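Local coordinates for protein amidohydrolase (Staphylococcus aureus, PDB 3NUR) that probably hydrolyses carbon–nitrogen bonds of a linear amide, as a TIM-barrel member of the amidohydrolase family that carries a calcium ion in its metal site, at residues K113-L118 with F132-I137; R145-C150 with L185-Y190; G252-F257 with S291-K296; G307-L312 with K339-Y344. One frame throughout, in Å; residues are numbered along the deposited sequence.

The four contacts follow one another along the chain, each closing before the next opens, and together they sample much of one TIM barrel. Contacts 1 and 2 lie side by side, their centres about 11 Å apart, and meet where helix 104-124 packs on helix 140-152: Asp116 forms a salt bridge with Arg149, and Asn115 probably a hydrogen bond with Glu146. Contact 3 lies about 25 Å from both, centre to centre, across the middle of the chain, yet Tyr190 of contact 2 packs on Gly252. Contact 4 is about 14 Å from contact 3, between centres, without touching it. Contact 3 lies nearest the calcium ion; the others pack outer helices against neighbouring loops, a helix end and a strand start.

Contact 1 (K113-L118 with F132-I137); sequences KANDQL and FATLPI
In the loop that follows strand 129-131, at the C-terminal end of that barrel strand, Asn115 of helix 104-124 reads the backbone of Thr134 through a two-bond amide pairing. Thr134 N donates to Asn115 OD1 at 3.0 Å and 161°, and it meets OD1 on a lone pair in the carbonyl plane. In return Asn115 ND2 donates to Thr134 O at 2.9 Å, with that oxygen only 13° out of the amide plane. Both ends of the amide bond to the backbone of one residue, which holds its rotation. Asn115 CG stands beside its own backbone N (chi1 -65°), and this carries the amide off the helix toward the loop. ND2 has a second partner in Glu146 OE2 of the following helix. A water extends the polar network: it donates to Asn115 OD1 at 2.8 Å and to Phe132 O, and accepts from Thr134 OG1 at 2.7 Å. OD1 therefore accepts twice, from an amide and from water, in a buried setting. Leu118 adds a lighter touch, its CD2 lying 3.8 Å from Phe132 O; Phe132 sets off away from the helix and meets it through this carbonyl oxygen. Strands 87-94 and 129-131 are parallel neighbours, and helix 104-124 joins them; the contact ties that helix back to the end of the strand it precedes, within the beta-alpha-beta crossover typical of a TIM barrel.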
loop_
_atom_site.group_PDB
_atom_site.type_symbol
_atom_site.label_atom_id
_atom_site.label_comp_id
_atom_site.label_asym_id
_atom_site.label_seq_id
_atom_site.Cartn_x
_atom_site.Cartn_y
_atom_site.Cartn_z
ATOM N N LYS A 113 7.596 -7.439 -16.969
ATOM C CA LYS A 113 7.005 -6.676 -18.044
ATOM C C LYS A 113 6.278 -5.439 -17.515
ATOM O O LYS A 113 6.416 -4.350 -18.083
ATOM C CB LYS A 113 5.998 -7.551 -18.749
ATOM C CG LYS A 113 5.611 -7.044 -20.131
ATOM C CD LYS A 113 6.140 -7.995 -21.159
ATOM C CE LYS A 113 5.944 -9.446 -20.772
ATOM N NZ LYS A 113 6.631 -10.346 -21.709
ATOM N N ALA A 114 5.505 -5.640 -16.410
ATOM C CA ALA A 114 4.770 -4.517 -15.857
ATOM C C ALA A 114 5.773 -3.451 -15.406
ATOM O O ALA A 114 5.618 -2.278 -15.772
ATOM C CB ALA A 114 3.889 -4.973 -14.699
ATOM N N ASN A 115 6.819 -3.858 -14.646
ATOM C CA ASN A 115 7.839 -2.920 -14.141
ATOM C C ASN A 115 8.586 -2.194 -15.269
ATOM O O ASN A 115 8.799 -0.981 -15.184
ATOM C CB ASN A 115 8.810 -3.633 -13.206
ATOM C CG ASN A 115 8.119 -4.132 -11.955
ATOM O OD1 ASN A 115 7.246 -3.454 -11.391
ATOM N ND2 ASN A 115 8.545 -5.282 -11.461
ATOM N N ASP A 116 8.930 -2.919 -16.337
ATOM C CA ASP A 116 9.616 -2.311 -17.487
ATOM C C ASP A 116 8.732 -1.287 -18.180
ATOM O O ASP A 116 9.219 -0.206 -18.518
ATOM C CB ASP A 116 10.070 -3.387 -18.496
ATOM C CG ASP A 116 11.345 -4.121 -18.100
ATOM O OD1 ASP A 116 12.029 -3.668 -17.148
ATOM O OD2 ASP A 116 11.678 -5.129 -18.760
ATOM N N GLN A 117 7.442 -1.616 -18.389
ATOM C CA GLN A 117 6.523 -0.687 -19.061
ATOM C C GLN A 117 6.283 0.540 -18.197
ATOM O O GLN A 117 6.221 1.659 -18.712
ATOM C CB GLN A 117 5.203 -1.362 -19.451
ATOM C CG GLN A 117 5.353 -2.334 -20.619
ATOM C CD GLN A 117 4.032 -2.657 -21.272
ATOM O OE1 GLN A 117 3.267 -1.772 -21.679
ATOM N NE2 GLN A 117 3.757 -3.940 -21.430
ATOM N N LEU A 118 6.182 0.339 -16.869
ATOM C CA LEU A 118 6.011 1.444 -15.931
ATOM C C LEU A 118 7.215 2.375 -15.983
ATOM O O LEU A 118 7.033 3.588 -16.077
ATOM C CB LEU A 118 5.797 0.943 -14.481
ATOM C CG LEU A 118 5.564 2.075 -13.433
ATOM C CD1 LEU A 118 4.312 2.923 -13.789
ATOM C CD2 LEU A 118 5.467 1.504 -11.998
ATOM N N PHE A 132 6.558 2.198 -7.899
ATOM C CA PHE A 132 6.600 1.166 -6.875
ATOM C C PHE A 132 6.626 -0.153 -7.635
ATOM O O PHE A 132 5.906 -0.313 -8.641
ATOM C CB PHE A 132 5.388 1.245 -5.905
ATOM C CG PHE A 132 5.609 2.023 -4.610
ATOM C CD1 PHE A 132 6.820 2.659 -4.353
ATOM C CD2 PHE A 132 4.583 2.168 -3.682
ATOM C CE1 PHE A 132 7.025 3.374 -3.157
ATOM C CE2 PHE A 132 4.781 2.898 -2.495
ATOM C CZ PHE A 132 6.008 3.472 -2.233
ATOM N N ALA A 133 7.485 -1.068 -7.189
ATOM C CA ALA A 133 7.651 -2.392 -7.818
ATOM C C ALA A 133 6.439 -3.304 -7.644
ATOM O O ALA A 133 5.763 -3.263 -6.604
ATOM C CB ALA A 133 8.862 -3.079 -7.217
ATOM N N THR A 134 6.177 -4.129 -8.669
ATOM C CA THR A 134 5.176 -5.200 -8.680
ATOM C C THR A 134 6.023 -6.476 -8.622
ATOM O O THR A 134 6.918 -6.662 -9.454
ATOM C CB THR A 134 4.224 -5.105 -9.874
ATOM O OG1 THR A 134 3.571 -3.834 -9.815
ATOM C CG2 THR A 134 3.167 -6.217 -9.867
ATOM N N LEU A 135 5.813 -7.292 -7.579
ATOM C CA LEU A 135 6.675 -8.449 -7.314
ATOM C C LEU A 135 6.007 -9.791 -7.407
ATOM O O LEU A 135 4.915 -9.940 -6.885
ATOM C CB LEU A 135 7.323 -8.323 -5.923
ATOM C CG LEU A 135 8.064 -7.005 -5.620
ATOM C CD1 LEU A 135 8.484 -6.956 -4.182
ATOM C CD2 LEU A 135 9.262 -6.820 -6.558
ATOM N N PRO A 136 6.705 -10.821 -7.934
ATOM C CA PRO A 136 6.110 -12.167 -7.956
ATOM C C PRO A 136 6.277 -12.840 -6.582
ATOM O O PRO A 136 7.122 -13.708 -6.398
ATOM C CB PRO A 136 6.901 -12.865 -9.071
ATOM C CG PRO A 136 8.276 -12.228 -9.007
ATOM C CD PRO A 136 8.049 -10.798 -8.573
ATOM N N ILE A 137 5.475 -12.413 -5.592
ATOM C CA ILE A 137 5.581 -12.886 -4.195
ATOM C C ILE A 137 5.574 -14.409 -3.995
ATOM O O ILE A 137 6.185 -14.906 -3.040
ATOM C CB ILE A 137 4.603 -12.161 -3.240
ATOM C CG1 ILE A 137 3.129 -12.487 -3.592
ATOM C CG2 ILE A 137 4.915 -10.628 -3.201
ATOM C CD1 ILE A 137 2.066 -11.959 -2.628
HETATM O O HOH W 1 5.005 -1.794 -10.935
#

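Contact 2 (R145-C150 with L185-Y190); sequences REFERC and LDVPIY
Helix 140-152 contributes 145-150, whose backbone lies closest to 185-190 where Glu148 CA and Leu185 CA are 7.3 Å apart. The second segment changes course there: Asp186 is the first residue to leave helix 176-185, and its positive phi (59°) belongs to a Schellman motif that ends the helix. The chain then runs through Val187 and Pro188 into strand 189-192. No hydrogen bond crosses between the segments, and the contact is made by apolar packing round the Phe147 ring. Phe147 CG is anti to the backbone N (chi1 -157°), which sends the ring off the helix to meet this turn. Leu185 CD1 lies over one ring face, 4.1 Å from Phe147 CD1 and offset toward the rim; the two side chains run antiparallel past one another. The same methyl rests 3.8 Å from Glu148 CA, so it spans both ring and helix backbone. Val187 and Phe147 reach toward each other, Val187 CG2 sitting 3.7 Å from both Phe147 CE1 and CZ, neither squarely over the face nor at the edge. Ile189 CG1 closes on the far end of the ring at 4.1 Å from Phe147 CE2. On another side of the helix, Arg149 grips Glu146 side-on, with NE to OE1 at 2.7 Å and NH1 to OE2 at 2.8 Å. The Phe147 ring of helix 140-152 thus sits against Thr181 and Ala182 of helix 176-185 and the lead into strand 189-192, with Leu135 also touching it.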
loop_
_atom_site.group_PDB
_atom_site.type_symbol
_atom_site.label_atom_id
_atom_site.label_comp_id
_atom_site.label_asym_id
_atom_site.label_seq_id
_atom_site.Cartn_x
_atom_site.Cartn_y
_atom_site.Cartn_z
ATOM N N ARG A 145 15.057 -10.503 -6.142
ATOM C CA ARG A 145 15.939 -10.087 -7.249
ATOM C C ARG A 145 15.242 -9.040 -8.132
ATOM O O ARG A 145 15.874 -8.065 -8.548
ATOM C CB ARG A 145 16.367 -11.307 -8.102
ATOM C CG ARG A 145 17.307 -12.272 -7.365
ATOM C CD ARG A 145 18.027 -13.251 -8.302
ATOM N NE ARG A 145 17.098 -14.000 -9.152
ATOM C CZ ARG A 145 16.535 -15.159 -8.820
ATOM N NH1 ARG A 145 16.818 -15.733 -7.658
ATOM N NH2 ARG A 145 15.682 -15.751 -9.646
ATOM N N GLU A 146 13.931 -9.204 -8.373
ATOM C CA GLU A 146 13.157 -8.217 -9.147
ATOM C C GLU A 146 13.023 -6.901 -8.376
ATOM O O GLU A 146 13.021 -5.834 -8.978
ATOM C CB GLU A 146 11.774 -8.763 -9.535
ATOM C CG GLU A 146 10.937 -7.832 -10.414
ATOM C CD GLU A 146 11.511 -7.413 -11.762
ATOM O OE1 GLU A 146 12.606 -7.899 -12.135
ATOM O OE2 GLU A 146 10.838 -6.632 -12.471
ATOM N N PHE A 147 12.928 -6.987 -7.053
ATOM C CA PHE A 147 12.867 -5.816 -6.174
ATOM C C PHE A 147 14.155 -4.994 -6.344
ATOM O O PHE A 147 14.093 -3.778 -6.548
ATOM C CB PHE A 147 12.727 -6.265 -4.699
ATOM C CG PHE A 147 12.124 -5.289 -3.707
ATOM C CD1 PHE A 147 11.923 -3.952 -4.047
ATOM C CD2 PHE A 147 11.740 -5.713 -2.437
ATOM C CE1 PHE A 147 11.363 -3.048 -3.125
ATOM C CE2 PHE A 147 11.169 -4.819 -1.524
ATOM C CZ PHE A 147 10.989 -3.487 -1.869
ATOM N N GLU A 148 15.312 -5.669 -6.257
ATOM C CA GLU A 148 16.633 -5.058 -6.404
ATOM C C GLU A 148 16.754 -4.421 -7.788
ATOM O O GLU A 148 17.265 -3.295 -7.888
ATOM C CB GLU A 148 17.748 -6.104 -6.157
ATOM C CG GLU A 148 19.167 -5.528 -6.170
ATOM C CD GLU A 148 19.870 -5.439 -7.517
ATOM O OE1 GLU A 148 19.677 -6.343 -8.363
ATOM O OE2 GLU A 148 20.636 -4.468 -7.718
ATOM N N ARG A 149 16.271 -5.126 -8.847
ATOM C CA ARG A 149 16.314 -4.625 -10.227
ATOM C C ARG A 149 15.489 -3.342 -10.351
ATOM O O ARG A 149 15.964 -2.374 -10.926
ATOM C CB ARG A 149 15.827 -5.685 -11.229
ATOM C CG ARG A 149 15.997 -5.264 -12.680
ATOM C CD ARG A 149 15.462 -6.296 -13.635
ATOM N NE ARG A 149 14.006 -6.254 -13.764
ATOM C CZ ARG A 149 13.352 -5.554 -14.683
ATOM N NH1 ARG A 149 12.034 -5.616 -14.753
ATOM N NH2 ARG A 149 14.013 -4.773 -15.531
ATOM N N CYS A 150 14.276 -3.324 -9.774
ATOM C CA CYS A 150 13.400 -2.155 -9.812
ATOM C C CYS A 150 14.050 -0.949 -9.170
ATOM O O CYS A 150 13.990 0.144 -9.724
ATOM C CB CYS A 150 12.062 -2.476 -9.153
ATOM S SG CYS A 150 10.985 -3.512 -10.169
ATOM N N LEU A 185 17.745 -2.052 0.638
ATOM C CA LEU A 185 17.560 -1.028 -0.389
ATOM C C LEU A 185 17.064 0.315 0.179
ATOM O O LEU A 185 17.036 1.302 -0.562
ATOM C CB LEU A 185 16.610 -1.531 -1.478
ATOM C CG LEU A 185 17.054 -2.759 -2.287
ATOM C CD1 LEU A 185 15.869 -3.362 -3.040
ATOM C CD2 LEU A 185 18.193 -2.426 -3.232
ATOM N N ASP A 186 16.696 0.353 1.494
ATOM C CA ASP A 186 16.186 1.551 2.191
ATOM C C ASP A 186 14.899 2.094 1.533
ATOM O O ASP A 186 14.740 3.303 1.306
ATOM C CB ASP A 186 17.272 2.639 2.323
ATOM C CG ASP A 186 17.027 3.641 3.428
ATOM O OD1 ASP A 186 16.384 3.269 4.445
ATOM O OD2 ASP A 186 17.518 4.780 3.308
ATOM N N VAL A 187 13.991 1.168 1.186
ATOM C CA VAL A 187 12.728 1.542 0.538
ATOM C C VAL A 187 11.546 0.912 1.294
ATOM O O VAL A 187 11.715 -0.174 1.852
ATOM C CB VAL A 187 12.683 1.196 -0.973
ATOM C CG1 VAL A 187 13.690 2.029 -1.777
ATOM C CG2 VAL A 187 12.872 -0.310 -1.221
ATOM N N PRO A 188 10.337 1.537 1.270
ATOM C CA PRO A 188 9.200 0.926 1.979
ATOM C C PRO A 188 8.438 -0.108 1.128
ATOM O O PRO A 188 8.594 -0.194 -0.095
ATOM C CB PRO A 188 8.306 2.135 2.273
ATOM C CG PRO A 188 8.508 3.031 1.076
ATOM C CD PRO A 188 9.958 2.847 0.678
ATOM N N ILE A 189 7.576 -0.879 1.800
ATOM C CA ILE A 189 6.665 -1.827 1.154
ATOM C C ILE A 189 5.244 -1.364 1.518
ATOM O O ILE A 189 4.920 -1.244 2.693
ATOM C CB ILE A 189 6.888 -3.309 1.598
ATOM C CG1 ILE A 189 8.277 -3.862 1.172
ATOM C CG2 ILE A 189 5.760 -4.197 1.088
ATOM C CD1 ILE A 189 8.642 -5.160 1.858
ATOM N N TYR A 190 4.407 -1.123 0.520
ATOM C CA TYR A 190 3.001 -0.763 0.720
ATOM C C TYR A 190 2.237 -2.097 0.693
ATOM O O TYR A 190 2.334 -2.827 -0.296
ATOM C CB TYR A 190 2.504 0.156 -0.434
ATOM C CG TYR A 190 1.275 0.994 -0.109
ATOM C CD1 TYR A 190 1.312 2.382 -0.199
ATOM C CD2 TYR A 190 0.064 0.396 0.237
ATOM C CE1 TYR A 190 0.196 3.161 0.098
ATOM C CE2 TYR A 190 -1.073 1.166 0.513
ATOM C CZ TYR A 190 -1.000 2.549 0.439
ATOM O OH TYR A 190 -2.085 3.328 0.766
#

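Contact 3 (G252-F257 with S291-K296); sequences GHWGEF and SGMLTK
The imidazole of His253 lies flat against Ser291: Ser291 CB sits 3.5 Å from the ring centroid and near the ring normal, a CH-pi contact over one face. Ser291 OG lies over the same face, above the ring centre, and also accepts from His253 N at 2.8 Å. Selenomethionine Met293 comes to the ring edge instead, its SE 3.6 Å from His253 CD2 and close to the ring plane, the two side chains being roughly perpendicular. In that plane too lie Glu256 OE2, which accepts from His253 ND1 at 2.8 Å, and a water 2.8 Å from His253 NE2 that donates to Ser291 O. The indole of Trp254 is held separately: NE1 donates to Met293 O in a bond that is short, 2.7 Å, but bent (N-H...O 138°), with the oxygen tilted 23° from the indole plane. A bend at Met293 chi3 (46°) brings CE to 3.9 Å from Trp254 CD1. Ser291 OG also bonds to Glu28, a calcium ligand, and the side chain of His253 is about 5 Å from the calcium ion. With Ser291 over one face, ND1 bonded to Glu256 and NE2 bridged by water to Ser291 O, the imidazole is fixed in rotation beside the metal site, and Ser291 links it to the first coordination shell.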
loop_
_atom_site.group_PDB
_atom_site.type_symbol
_atom_site.label_atom_id
_atom_site.label_comp_id
_atom_site.label_asym_id
_atom_site.label_seq_id
_atom_site.Cartn_x
_atom_site.Cartn_y
_atom_site.Cartn_z
ATOM N N GLY A 252 -2.935 1.550 3.767
ATOM C CA GLY A 252 -3.981 2.485 3.398
ATOM C C GLY A 252 -5.229 2.355 4.230
ATOM O O GLY A 252 -5.207 1.777 5.320
ATOM N N HIS A 253 -6.330 2.929 3.724
ATOM C CA HIS A 253 -7.653 2.907 4.355
ATOM C C HIS A 253 -7.599 3.210 5.841
ATOM O O HIS A 253 -8.263 2.540 6.665
ATOM C CB HIS A 253 -8.380 1.593 4.004
ATOM C CG HIS A 253 -8.303 1.314 2.532
ATOM N ND1 HIS A 253 -7.288 0.531 1.994
ATOM C CD2 HIS A 253 -9.041 1.829 1.524
ATOM C CE1 HIS A 253 -7.452 0.593 0.679
ATOM N NE2 HIS A 253 -8.507 1.341 0.353
ATOM N N TRP A 254 -6.832 4.280 6.178
ATOM C CA TRP A 254 -6.666 4.782 7.539
ATOM C C TRP A 254 -6.071 3.761 8.528
ATOM O O TRP A 254 -6.302 3.851 9.741
ATOM C CB TRP A 254 -8.001 5.389 8.055
ATOM C CG TRP A 254 -8.446 6.626 7.318
ATOM C CD1 TRP A 254 -9.611 6.793 6.628
ATOM C CD2 TRP A 254 -7.758 7.889 7.259
ATOM N NE1 TRP A 254 -9.684 8.074 6.122
ATOM C CE2 TRP A 254 -8.572 8.775 6.514
ATOM C CE3 TRP A 254 -6.547 8.365 7.791
ATOM C CZ2 TRP A 254 -8.212 10.108 6.284
ATOM C CZ3 TRP A 254 -6.158 9.671 7.506
ATOM C CH2 TRP A 254 -6.983 10.524 6.760
ATOM N N GLY A 255 -5.294 2.814 8.013
ATOM C CA GLY A 255 -4.667 1.808 8.868
ATOM C C GLY A 255 -5.338 0.455 8.896
ATOM O O GLY A 255 -4.938 -0.404 9.695
ATOM N N GLU A 256 -6.357 0.227 8.013
ATOM C CA GLU A 256 -6.984 -1.106 7.880
ATOM C C GLU A 256 -7.448 -1.655 9.232
ATOM O O GLU A 256 -7.226 -2.834 9.548
ATOM C CB GLU A 256 -5.988 -2.074 7.188
ATOM C CG GLU A 256 -5.375 -1.505 5.899
ATOM C CD GLU A 256 -6.278 -1.381 4.682
ATOM O OE1 GLU A 256 -7.504 -1.596 4.807
ATOM O OE2 GLU A 256 -5.743 -1.119 3.578
ATOM N N PHE A 257 -8.120 -0.776 9.996
ATOM C CA PHE A 257 -8.712 -0.943 11.336
ATOM C C PHE A 257 -7.721 -0.946 12.492
ATOM O O PHE A 257 -8.152 -0.802 13.636
ATOM C CB PHE A 257 -9.548 -2.220 11.438
ATOM C CG PHE A 257 -10.789 -2.238 10.595
ATOM C CD1 PHE A 257 -12.007 -1.801 11.116
ATOM C CD2 PHE A 257 -10.764 -2.757 9.302
ATOM C CE1 PHE A 257 -13.170 -1.875 10.357
ATOM C CE2 PHE A 257 -11.929 -2.822 8.539
ATOM C CZ PHE A 257 -13.127 -2.413 9.089
ATOM N N SER A 291 -6.219 6.413 1.389
ATOM C CA SER A 291 -6.703 5.748 0.155
ATOM C C SER A 291 -7.968 6.424 -0.416
ATOM O O SER A 291 -8.942 5.738 -0.743
ATOM C CB SER A 291 -6.982 4.266 0.403
ATOM O OG SER A 291 -5.918 3.632 1.078
ATOM N N GLY A 292 -7.975 7.755 -0.463
ATOM C CA GLY A 292 -9.099 8.520 -1.000
ATOM C C GLY A 292 -10.364 8.535 -0.158
ATOM O O GLY A 292 -11.406 9.012 -0.628
HETATM N N MSE A 293 -10.291 8.044 1.103
HETATM C CA MSE A 293 -11.447 8.054 2.019
HETATM C C MSE A 293 -11.278 9.326 2.861
HETATM O O MSE A 293 -10.642 9.298 3.904
HETATM C CB MSE A 293 -11.461 6.798 2.920
HETATM C CG MSE A 293 -11.727 5.498 2.173
HETATM SE SE MSE A 293 -11.361 3.938 3.340
HETATM C CE MSE A 293 -12.217 4.463 4.951
ATOM N N LEU A 294 -11.786 10.446 2.352
ATOM C CA LEU A 294 -11.538 11.754 2.942
ATOM C C LEU A 294 -12.543 12.101 4.012
ATOM O O LEU A 294 -13.432 12.932 3.822
ATOM C CB LEU A 294 -11.398 12.815 1.832
ATOM C CG LEU A 294 -10.386 12.482 0.700
ATOM C CD1 LEU A 294 -10.301 13.621 -0.297
ATOM C CD2 LEU A 294 -9.003 12.120 1.249
ATOM N N THR A 295 -12.400 11.413 5.153
ATOM C CA THR A 295 -13.341 11.525 6.258
ATOM C C THR A 295 -12.604 11.942 7.523
ATOM O O THR A 295 -11.578 11.350 7.863
ATOM C CB THR A 295 -14.133 10.215 6.378
ATOM O OG1 THR A 295 -13.206 9.131 6.543
ATOM C CG2 THR A 295 -15.036 9.951 5.138
ATOM N N LYS A 296 -13.077 13.022 8.159
ATOM C CA LYS A 296 -12.434 13.584 9.353
ATOM C C LYS A 296 -12.342 12.653 10.590
ATOM O O LYS A 296 -11.283 12.642 11.229
ATOM C CB LYS A 296 -13.066 14.946 9.717
ATOM C CG LYS A 296 -12.305 15.711 10.785
ATOM C CD LYS A 296 -12.868 17.115 11.039
ATOM C CE LYS A 296 -12.131 17.853 12.146
ATOM N NZ LYS A 296 -12.346 17.227 13.493
HETATM O O HOH W 2 -9.996 3.073 -1.312
#

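Contact 4 (G307-L312 with K339-Y344); sequences GIDRIL and KEKISY
Ile308 and Ile342 form the tight side of this contact, Ile308 CD1 meeting Ile342 CD1 at 3.4 Å, closer than usual for two methyl carbons. Their side chains lie nearly perpendicular, and Ile308 CG1 is anti to its backbone N (chi1 -154°), which turns the longer branch toward the helix. Ile311 and Ile342 stand side by side with parallel branches, Ile311 CG2 being 4.1 Å from Ile342 CG2. Phe299 of helix 296-306 touches all three isoleucines and so covers this apolar patch. The other side, where Asp309 is exposed, is polar and looser. Lys341 stretches out in an extended chain past Ile308, with CD 3.9 Å from Ile308 CG2, and its NZ reaches Asp309 OD1 at 2.8 Å. That salt bridge arrives on the syn side of the carboxylate, 20° out of its plane, while Asp309 OD2 stays 4.1 Å from Lys341 NZ. The backbones approach most closely at Leu312 and Ile342, whose CA atoms are 5.2 Å apart. Asn346, one helical turn onward, bonds to Ile308 O and Ile311 O, so it binds carbonyls of the 3-10 turn 308-310 and of the residue just after it. The arrangement packs helix 336-351, near the C-terminus, over the link that follows helix 296-306, on the outer layer of the TIM barrel.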
loop_
_atom_site.group_PDB
_atom_site.type_symbol
_atom_site.label_atom_id
_atom_site.label_comp_id
_atom_site.label_asym_id
_atom_site.label_seq_id
_atom_site.Cartn_x
_atom_site.Cartn_y
_atom_site.Cartn_z
ATOM N N GLY A 307 0.350 9.831 15.098
ATOM C CA GLY A 307 0.922 11.161 14.948
ATOM C C GLY A 307 1.044 11.603 13.508
ATOM O O GLY A 307 1.032 10.782 12.579
ATOM N N ILE A 308 1.163 12.919 13.331
ATOM C CA ILE A 308 1.263 13.554 12.020
ATOM C C ILE A 308 2.452 13.091 11.176
ATOM O O ILE A 308 2.318 13.037 9.964
ATOM C CB ILE A 308 1.234 15.108 12.174
ATOM C CG1 ILE A 308 0.703 15.781 10.921
ATOM C CG2 ILE A 308 2.572 15.695 12.629
ATOM C CD1 ILE A 308 -0.871 15.895 10.987
ATOM N N ASP A 309 3.591 12.741 11.809
ATOM C CA ASP A 309 4.798 12.358 11.076
ATOM C C ASP A 309 4.645 11.047 10.311
ATOM O O ASP A 309 5.504 10.721 9.499
ATOM C CB ASP A 309 6.000 12.251 12.037
ATOM C CG ASP A 309 6.475 13.570 12.634
ATOM O OD1 ASP A 309 6.572 14.563 11.880
ATOM O OD2 ASP A 309 6.841 13.580 13.831
ATOM N N ARG A 310 3.594 10.278 10.621
ATOM C CA ARG A 310 3.392 8.943 10.050
ATOM C C ARG A 310 2.253 8.891 9.046
ATOM O O ARG A 310 1.900 7.805 8.575
ATOM C CB ARG A 310 3.179 7.907 11.197
ATOM C CG ARG A 310 4.282 7.889 12.281
ATOM C CD ARG A 310 5.716 7.770 11.762
ATOM N NE ARG A 310 5.929 6.490 11.086
ATOM C CZ ARG A 310 7.129 5.999 10.782
ATOM N NH1 ARG A 310 8.229 6.679 11.086
ATOM N NH2 ARG A 310 7.236 4.823 10.176
ATOM N N ILE A 311 1.694 10.051 8.680
ATOM C CA ILE A 311 0.578 10.087 7.735
ATOM C C ILE A 311 1.033 10.542 6.353
ATOM O O ILE A 311 1.678 11.585 6.211
ATOM C CB ILE A 311 -0.608 10.942 8.284
ATOM C CG1 ILE A 311 -1.087 10.417 9.671
ATOM C CG2 ILE A 311 -1.770 11.018 7.281
ATOM C CD1 ILE A 311 -2.001 11.402 10.413
ATOM N N LEU A 312 0.675 9.757 5.338
ATOM C CA LEU A 312 0.968 10.068 3.936
ATOM C C LEU A 312 -0.342 10.282 3.201
ATOM O O LEU A 312 -1.368 9.818 3.670
ATOM C CB LEU A 312 1.763 8.924 3.265
ATOM C CG LEU A 312 3.103 8.556 3.884
ATOM C CD1 LEU A 312 3.682 7.300 3.214
ATOM C CD2 LEU A 312 4.087 9.721 3.823
ATOM N N LYS A 339 -0.034 20.333 7.585
ATOM C CA LYS A 339 -0.521 20.191 6.212
ATOM C C LYS A 339 0.651 19.871 5.296
ATOM O O LYS A 339 0.536 18.969 4.464
ATOM C CB LYS A 339 -1.158 21.498 5.722
ATOM C CG LYS A 339 -2.483 21.846 6.346
ATOM C CD LYS A 339 -3.040 23.054 5.615
ATOM C CE LYS A 339 -4.004 23.811 6.465
ATOM N NZ LYS A 339 -4.656 24.900 5.702
ATOM N N GLU A 340 1.774 20.600 5.452
ATOM C CA GLU A 340 2.994 20.373 4.635
ATOM C C GLU A 340 3.528 18.940 4.786
ATOM O O GLU A 340 3.877 18.304 3.780
ATOM C CB GLU A 340 4.093 21.390 4.981
ATOM C CG GLU A 340 3.821 22.803 4.490
ATOM C CD GLU A 340 4.865 23.828 4.908
ATOM O OE1 GLU A 340 6.074 23.494 4.887
ATOM O OE2 GLU A 340 4.477 24.974 5.235
ATOM N N LYS A 341 3.539 18.430 6.029
ATOM C CA LYS A 341 4.005 17.076 6.347
ATOM C C LYS A 341 3.179 16.006 5.620
ATOM O O LYS A 341 3.742 15.148 4.923
ATOM C CB LYS A 341 4.011 16.833 7.873
ATOM C CG LYS A 341 5.147 17.550 8.593
ATOM C CD LYS A 341 5.157 17.241 10.085
ATOM C CE LYS A 341 6.467 17.666 10.703
ATOM N NZ LYS A 341 6.512 17.340 12.151
ATOM N N ILE A 342 1.857 16.078 5.772
ATOM C CA ILE A 342 0.953 15.114 5.134
ATOM C C ILE A 342 0.981 15.247 3.617
ATOM O O ILE A 342 1.023 14.226 2.929
ATOM C CB ILE A 342 -0.505 15.263 5.667
ATOM C CG1 ILE A 342 -0.576 15.006 7.176
ATOM C CG2 ILE A 342 -1.485 14.333 4.886
ATOM C CD1 ILE A 342 -1.951 15.560 7.759
ATOM N N SER A 343 0.947 16.492 3.102
ATOM C CA SER A 343 0.912 16.721 1.663
ATOM C C SER A 343 2.179 16.247 0.950
ATOM O O SER A 343 2.078 15.543 -0.069
ATOM C CB SER A 343 0.646 18.194 1.361
ATOM O OG SER A 343 0.228 18.397 0.022
ATOM N N TYR A 344 3.360 16.641 1.457
ATOM C CA TYR A 344 4.611 16.351 0.747
ATOM C C TYR A 344 5.826 15.949 1.576
ATOM O O TYR A 344 6.595 15.099 1.117
ATOM C CB TYR A 344 4.952 17.662 -0.023
ATOM C CG TYR A 344 5.970 17.570 -1.139
ATOM C CD1 TYR A 344 5.567 17.529 -2.474
ATOM C CD2 TYR A 344 7.335 17.659 -0.876
ATOM C CE1 TYR A 344 6.500 17.476 -3.513
ATOM C CE2 TYR A 344 8.279 17.590 -1.906
ATOM C CZ TYR A 344 7.855 17.498 -3.223
ATOM O OH TYR A 344 8.770 17.422 -4.247
#